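Local coordinates for insecticidal Delta-Endotoxin Cry8Ea1 (Bacillus Thuringiensis, PDB 3EB7), which kills insect larvae, including the underground pest Holotrichia parallela, probably by inserting its helical N-terminal domain into gut-cell membranes as a pore, as in other three-domain Cry toxins, at residues S151-G154 / E155-F159; S173-A176 / Q177-H181. All blocks are in the same frame, centred on the assembly; numbering follows the deposited sequence.

Overall arrangement
Both contacts lie in the helical N-terminal domain of the toxin and are local, each made within one continuous run of chain. Coming from the N terminus, helix 133-153 runs to its C-terminal end, where interaction 1 (151-159) turns the chain over toward helix 161-191. Interaction 2 (173-181) is then met part way along that second helix. The two are in series, neither nested nor crossed; their centres are about 24 Å apart and their nearest atoms about 9 Å apart. In interaction 1 the end of helix 133-153 meets helix 26-40, and the turn after it meets helices 65-93, 99-119 and 161-191, whereas interaction 2 packs helix 161-191 against helix 133-153 and reaches loop residues around Tyr470 and Tyr541.

Interaction 1 (S151-G154 / E155-F159)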
ATOM      1  N   SER A 151      -5.432  21.517  14.825  1.00 32.76           N
ATOM      2  CA  SER A 151      -5.184  22.437  13.711  1.00 33.63           C
ATOM      3  C   SER A 151      -6.424  23.027  13.063  1.00 33.66           C
ATOM      4  O   SER A 151      -6.420  24.163  12.617  1.00 34.11           O
ATOM      5  CB  SER A 151      -4.363  21.746  12.626  1.00 33.33           C
ATOM      6  OG  SER A 151      -3.012  21.842  12.966  1.00 35.20           O
ATOM      7  N   ILE A 152      -7.469  22.235  12.957  1.00 34.22           N
ATOM      8  CA  ILE A 152      -8.708  22.689  12.325  1.00 35.06           C
ATOM      9  C   ILE A 152      -9.659  23.406  13.293  1.00 35.21           C
ATOM     10  O   ILE A 152     -10.365  24.321  12.883  1.00 36.08           O
ATOM     11  CB  ILE A 152      -9.432  21.510  11.646  1.00 35.33           C
ATOM     12  CG1 ILE A 152      -8.479  20.843  10.648  1.00 36.07           C
ATOM     13  CG2 ILE A 152     -10.666  21.980  10.885  1.00 35.74           C
ATOM     14  CD1 ILE A 152      -8.801  19.393  10.413  1.00 38.90           C
ATOM     15  N   PHE A 153      -9.651  23.012  14.570  1.00 35.28           N
ATOM     16  CA  PHE A 153     -10.673  23.439  15.509  1.00 35.19           C
ATOM     17  C   PHE A 153     -10.123  24.199  16.711  1.00 35.17           C
ATOM     18  O   PHE A 153     -10.884  24.767  17.482  1.00 34.57           O
ATOM     19  CB  PHE A 153     -11.463  22.231  16.016  1.00 35.41           C
ATOM     20  CG  PHE A 153     -12.022  21.336  14.926  1.00 36.59           C
ATOM     21  CD1 PHE A 153     -11.892  19.943  15.027  1.00 37.01           C
ATOM     22  CD2 PHE A 153     -12.725  21.870  13.836  1.00 38.82           C
ATOM     23  CE1 PHE A 153     -12.411  19.092  14.057  1.00 36.34           C
ATOM     24  CE2 PHE A 153     -13.256  21.033  12.844  1.00 39.02           C
ATOM     25  CZ  PHE A 153     -13.086  19.634  12.956  1.00 38.07           C
ATOM     26  N   GLY A 154      -8.805  24.202  16.875  1.00 35.24           N
ATOM     27  CA  GLY A 154      -8.175  24.773  18.051  1.00 35.89           C
ATOM     28  C   GLY A 154      -8.558  26.204  18.347  1.00 36.82           C
ATOM     29  O   GLY A 154      -8.940  26.527  19.459  1.00 36.94           O
ATOM     30  N   GLU A 155      -8.451  27.071  17.352  1.00 37.75           N
ATOM     31  CA  GLU A 155      -8.788  28.469  17.540  1.00 39.40           C
ATOM     32  C   GLU A 155     -10.258  28.621  17.968  1.00 39.42           C
ATOM     33  O   GLU A 155     -10.551  29.302  18.958  1.00 39.53           O
ATOM     34  CB  GLU A 155      -8.441  29.262  16.282  1.00 39.73           C
ATOM     35  CG  GLU A 155      -9.464  30.301  15.863  1.00 45.43           C
ATOM     36  CD  GLU A 155      -9.488  30.472  14.346  1.00 51.04           C
ATOM     37  OE1 GLU A 155     -10.576  30.275  13.720  1.00 53.03           O
ATOM     38  OE2 GLU A 155      -8.401  30.776  13.791  1.00 51.32           O
ATOM     39  N   GLU A 156     -11.156  27.958  17.235  1.00 39.19           N
ATOM     40  CA  GLU A 156     -12.581  27.818  17.585  1.00 39.32           C
ATOM     41  C   GLU A 156     -12.864  27.430  19.047  1.00 38.95           C
ATOM     42  O   GLU A 156     -13.793  27.969  19.664  1.00 38.70           O
ATOM     43  CB  GLU A 156     -13.210  26.804  16.642  1.00 39.48           C
ATOM     44  CG  GLU A 156     -14.489  27.265  16.042  1.00 42.84           C
ATOM     45  CD  GLU A 156     -14.506  27.223  14.515  1.00 47.43           C
ATOM     46  OE1 GLU A 156     -15.118  28.163  13.940  1.00 49.88           O
ATOM     47  OE2 GLU A 156     -13.933  26.279  13.891  1.00 47.85           O
ATOM     48  N   TRP A 157     -12.054  26.518  19.598  1.00 38.86           N
ATOM     49  CA  TRP A 157     -12.177  26.092  20.992  1.00 38.97           C
ATOM     50  C   TRP A 157     -11.437  27.005  21.944  1.00 39.52           C
ATOM     51  O   TRP A 157     -11.397  26.733  23.148  1.00 39.89           O
ATOM     52  CB  TRP A 157     -11.635  24.677  21.217  1.00 38.41           C
ATOM     53  CG  TRP A 157     -12.226  23.601  20.353  1.00 38.43           C
ATOM     54  CD1 TRP A 157     -13.453  23.613  19.718  1.00 37.41           C
ATOM     55  CD2 TRP A 157     -11.630  22.332  20.043  1.00 36.45           C
ATOM     56  NE1 TRP A 157     -13.641  22.430  19.038  1.00 36.85           N
ATOM     57  CE2 TRP A 157     -12.544  21.627  19.224  1.00 37.02           C
ATOM     58  CE3 TRP A 157     -10.424  21.719  20.393  1.00 36.69           C
ATOM     59  CZ2 TRP A 157     -12.271  20.348  18.732  1.00 37.95           C
ATOM     60  CZ3 TRP A 157     -10.152  20.448  19.914  1.00 36.91           C
ATOM     61  CH2 TRP A 157     -11.069  19.777  19.081  1.00 38.47           C
ATOM     62  N   GLY A 158     -10.817  28.060  21.421  1.00 39.59           N
ATOM     63  CA  GLY A 158     -10.135  29.026  22.278  1.00 39.21           C
ATOM     64  C   GLY A 158      -8.717  28.684  22.728  1.00 39.23           C
ATOM     65  O   GLY A 158      -8.226  29.206  23.762  1.00 39.29           O
ATOM     66  N   PHE A 159      -8.035  27.832  21.969  1.00 38.03           N
ATOM     67  CA  PHE A 159      -6.611  27.660  22.205  1.00 37.41           C
ATOM     68  C   PHE A 159      -5.898  28.935  21.785  1.00 37.20           C
ATOM     69  O   PHE A 159      -6.348  29.639  20.872  1.00 37.03           O
ATOM     70  CB  PHE A 159      -6.040  26.465  21.449  1.00 37.22           C
ATOM     71  CG  PHE A 159      -6.347  25.144  22.081  1.00 37.66           C
ATOM     72  CD1 PHE A 159      -7.053  24.172  21.370  1.00 39.06           C
ATOM     73  CD2 PHE A 159      -5.915  24.853  23.376  1.00 38.37           C
ATOM     74  CE1 PHE A 159      -7.345  22.924  21.928  1.00 39.72           C
ATOM     75  CE2 PHE A 159      -6.192  23.603  23.959  1.00 41.14           C
ATOM     76  CZ  PHE A 159      -6.914  22.635  23.234  1.00 40.17           C
TER
HETATM   77  O   HOH W   1     -10.562  26.548  14.319  1.00 38.25           O
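Phe153 and Trp157 meet where helix 133-153 gives way to a turn, with CB of Phe153 lying over one face of the indole, 3.7 Å from the centroid of its six-membered ring in a CH-pi contact. The two ring planes are inclined at 36°, an oblique pairing. Trp157 holds its CG anti to its carbonyl carbon (chi1 -55°), which folds the indole back over the preceding turn of chain, and the same face receives Phe153 O, 3.4 Å from Trp157 CG. Trp157 N also donates to Phe153 O at 3.0 Å, nearly along the C=O axis.

Phe159 presents its ring edge to Gly154, CD1 standing 3.6 Å from Gly154 CA and near the ring plane. Phe159 N donates to Gly154 O at 3.0 Å from above the carbonyl plane, and Trp157 N adds a weak bond to the same oxygen. A type I turn from Glu155 to Gly158 lies inside this loop, and the positive phi of Gly158 suits glycine.

On the polar side a water donates to Ile152 O (2.7 Å) and accepts from Glu156 N. The chemistry thus divides: Glu155 and Glu156 are exposed, while Trp157 and Phe153 turn inward, both meeting Trp92 edge-to-face. Three carbonyls at the helix end find donors close by: Phe153 O takes the Trp157 N-H, Gly154 O that of Phe159, and Ile152 O the water.

Interaction 2 (S173-A176 / Q177-H181); sequences SLIA and QYSDH
Leu174 and Tyr178, one helical turn apart, lie side by side and point the same way. Their contact is apolar: Leu174 CB sits over one face of the phenol ring, offset toward its rim, and CD2 approaches CZ of Tyr178 at 4.0 Å. Tyr178 has CG beside its own backbone N (chi1 -64°), which lays the ring back along the helix over the leucine. A branched aliphatic chain suits this place because its CB covers the CE1 side of the ring while its methyls reach the CZ-OH end.

The backbone bonds are those of a regular alpha-helix. Gln177 N donates to Ser173 O and Asp180 N to Ala176 O. Tyr178 N donates to Leu174 O at 2.8 Å, with an N-H...O angle of 166°.

One side chain joins this ladder. Ser179 OG donates to Ile175 O at 2.6 Å, while Ser179 N reaches the same oxygen at 2.9 Å; the two donors come from opposite faces of the carbonyl plane. With chi1 at -58° the hydroxyl swings back toward the preceding turn, and a small serine can thus satisfy its own polar group where it is buried.

Outward, Leu174 and Tyr178 pack on Leu144 of helix 133-153, whose His143 ND1 is hydrogen-bonded to Tyr178 OH. Elsewhere on the helix Ile175 touches Tyr541, and Asp180 OD1 bonds to Tyr470 OH and Tyr541 N, so helix 161-191 lies between its antiparallel helical neighbour and loops of the C-terminal, strand-rich part of the toxin.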
ATOM      1  N   SER A 173       6.810  16.677  14.559  1.00 24.16           N
ATOM      2  CA  SER A 173       7.820  15.857  15.178  1.00 24.45           C
ATOM      3  C   SER A 173       7.349  14.392  15.248  1.00 23.36           C
ATOM      4  O   SER A 173       8.140  13.457  15.126  1.00 22.72           O
ATOM      5  CB  SER A 173       8.166  16.416  16.561  1.00 24.59           C
ATOM      6  OG  SER A 173       8.875  15.450  17.336  1.00 27.98           O
ATOM      7  N   LEU A 174       6.052  14.198  15.417  1.00 23.05           N
ATOM      8  CA  LEU A 174       5.513  12.862  15.667  1.00 22.62           C
ATOM      9  C   LEU A 174       5.271  12.100  14.367  1.00 21.60           C
ATOM     10  O   LEU A 174       5.493  10.878  14.325  1.00 21.17           O
ATOM     11  CB  LEU A 174       4.262  12.918  16.556  1.00 22.76           C
ATOM     12  CG  LEU A 174       4.440  13.232  18.059  1.00 23.88           C
ATOM     13  CD1 LEU A 174       3.059  13.293  18.772  1.00 20.37           C
ATOM     14  CD2 LEU A 174       5.409  12.271  18.840  1.00 20.80           C
ATOM     15  N   ILE A 175       4.866  12.809  13.311  1.00 19.71           N
ATOM     16  CA  ILE A 175       4.840  12.203  11.988  1.00 19.30           C
ATOM     17  C   ILE A 175       6.180  11.546  11.691  1.00 20.11           C
ATOM     18  O   ILE A 175       6.231  10.364  11.320  1.00 20.02           O
ATOM     19  CB  ILE A 175       4.504  13.193  10.848  1.00 19.66           C
ATOM     20  CG1 ILE A 175       3.070  13.713  10.981  1.00 18.56           C
ATOM     21  CG2 ILE A 175       4.719  12.532   9.448  1.00 17.26           C
ATOM     22  CD1 ILE A 175       2.795  14.943  10.122  1.00 16.78           C
ATOM     23  N   ALA A 176       7.259  12.314  11.857  1.00 20.62           N
ATOM     24  CA  ALA A 176       8.635  11.807  11.663  1.00 21.40           C
ATOM     25  C   ALA A 176       8.937  10.615  12.542  1.00 21.22           C
ATOM     26  O   ALA A 176       9.346   9.572  12.050  1.00 22.70           O
ATOM     27  CB  ALA A 176       9.676  12.918  11.896  1.00 21.03           C
ATOM     28  N   GLN A 177       8.736  10.761  13.840  1.00 21.58           N
ATOM     29  CA  GLN A 177       9.081   9.699  14.794  1.00 22.81           C
ATOM     30  C   GLN A 177       8.279   8.402  14.574  1.00 21.11           C
ATOM     31  O   GLN A 177       8.858   7.332  14.544  1.00 22.13           O
ATOM     32  CB  GLN A 177       8.919  10.208  16.234  1.00 21.98           C
ATOM     33  CG  GLN A 177       8.880   9.068  17.260  1.00 26.33           C
ATOM     34  CD  GLN A 177       8.699   9.505  18.731  1.00 27.21           C
ATOM     35  OE1 GLN A 177       9.272  10.506  19.183  1.00 34.11           O
ATOM     36  NE2 GLN A 177       7.896   8.737  19.479  1.00 31.20           N
ATOM     37  N   TYR A 178       6.955   8.508  14.426  1.00 20.23           N
ATOM     38  CA  TYR A 178       6.085   7.357  14.166  1.00 18.87           C
ATOM     39  C   TYR A 178       6.384   6.720  12.806  1.00 18.92           C
ATOM     40  O   TYR A 178       6.353   5.517  12.685  1.00 18.40           O
ATOM     41  CB  TYR A 178       4.586   7.736  14.240  1.00 18.22           C
ATOM     42  CG  TYR A 178       4.064   8.218  15.606  1.00 17.12           C
ATOM     43  CD1 TYR A 178       2.890   8.966  15.695  1.00 15.87           C
ATOM     44  CD2 TYR A 178       4.745   7.938  16.783  1.00 14.76           C
ATOM     45  CE1 TYR A 178       2.410   9.421  16.916  1.00 16.74           C
ATOM     46  CE2 TYR A 178       4.286   8.386  18.021  1.00 16.77           C
ATOM     47  CZ  TYR A 178       3.116   9.124  18.092  1.00 17.87           C
ATOM     48  OH  TYR A 178       2.641   9.545  19.329  1.00 17.43           O
ATOM     49  N   SER A 179       6.669   7.519  11.779  1.00 18.89           N
ATOM     50  CA  SER A 179       7.022   6.940  10.494  1.00 19.56           C
ATOM     51  C   SER A 179       8.303   6.123  10.634  1.00 19.95           C
ATOM     52  O   SER A 179       8.372   4.978  10.183  1.00 20.64           O
ATOM     53  CB  SER A 179       7.173   8.014   9.411  1.00 19.65           C
ATOM     54  OG  SER A 179       5.990   8.773   9.245  1.00 19.57           O
ATOM     55  N   ASP A 180       9.298   6.696  11.299  1.00 19.98           N
ATOM     56  CA  ASP A 180      10.626   6.064  11.422  1.00 20.15           C
ATOM     57  C   ASP A 180      10.563   4.754  12.191  1.00 19.30           C
ATOM     58  O   ASP A 180      11.117   3.750  11.751  1.00 19.50           O
ATOM     59  CB  ASP A 180      11.617   7.045  12.069  1.00 19.66           C
ATOM     60  CG  ASP A 180      12.117   8.113  11.082  1.00 21.87           C
ATOM     61  OD1 ASP A 180      11.952   7.946   9.836  1.00 22.52           O
ATOM     62  OD2 ASP A 180      12.721   9.118  11.551  1.00 25.97           O
ATOM     63  N   HIS A 181       9.823   4.753  13.299  1.00 18.84           N
ATOM     64  CA  HIS A 181       9.644   3.547  14.101  1.00 18.69           C
ATOM     65  C   HIS A 181       9.004   2.397  13.268  1.00 18.98           C
ATOM     66  O   HIS A 181       9.504   1.280  13.248  1.00 19.80           O
ATOM     67  CB  HIS A 181       8.842   3.882  15.377  1.00 17.92           C
ATOM     68  CG  HIS A 181       8.538   2.684  16.228  1.00 16.47           C
ATOM     69  ND1 HIS A 181       9.355   2.275  17.266  1.00 12.66           N
ATOM     70  CD2 HIS A 181       7.528   1.786  16.168  1.00 13.40           C
ATOM     71  CE1 HIS A 181       8.842   1.202  17.829  1.00 14.87           C
ATOM     72  NE2 HIS A 181       7.732   0.879  17.187  1.00 15.18           N
TER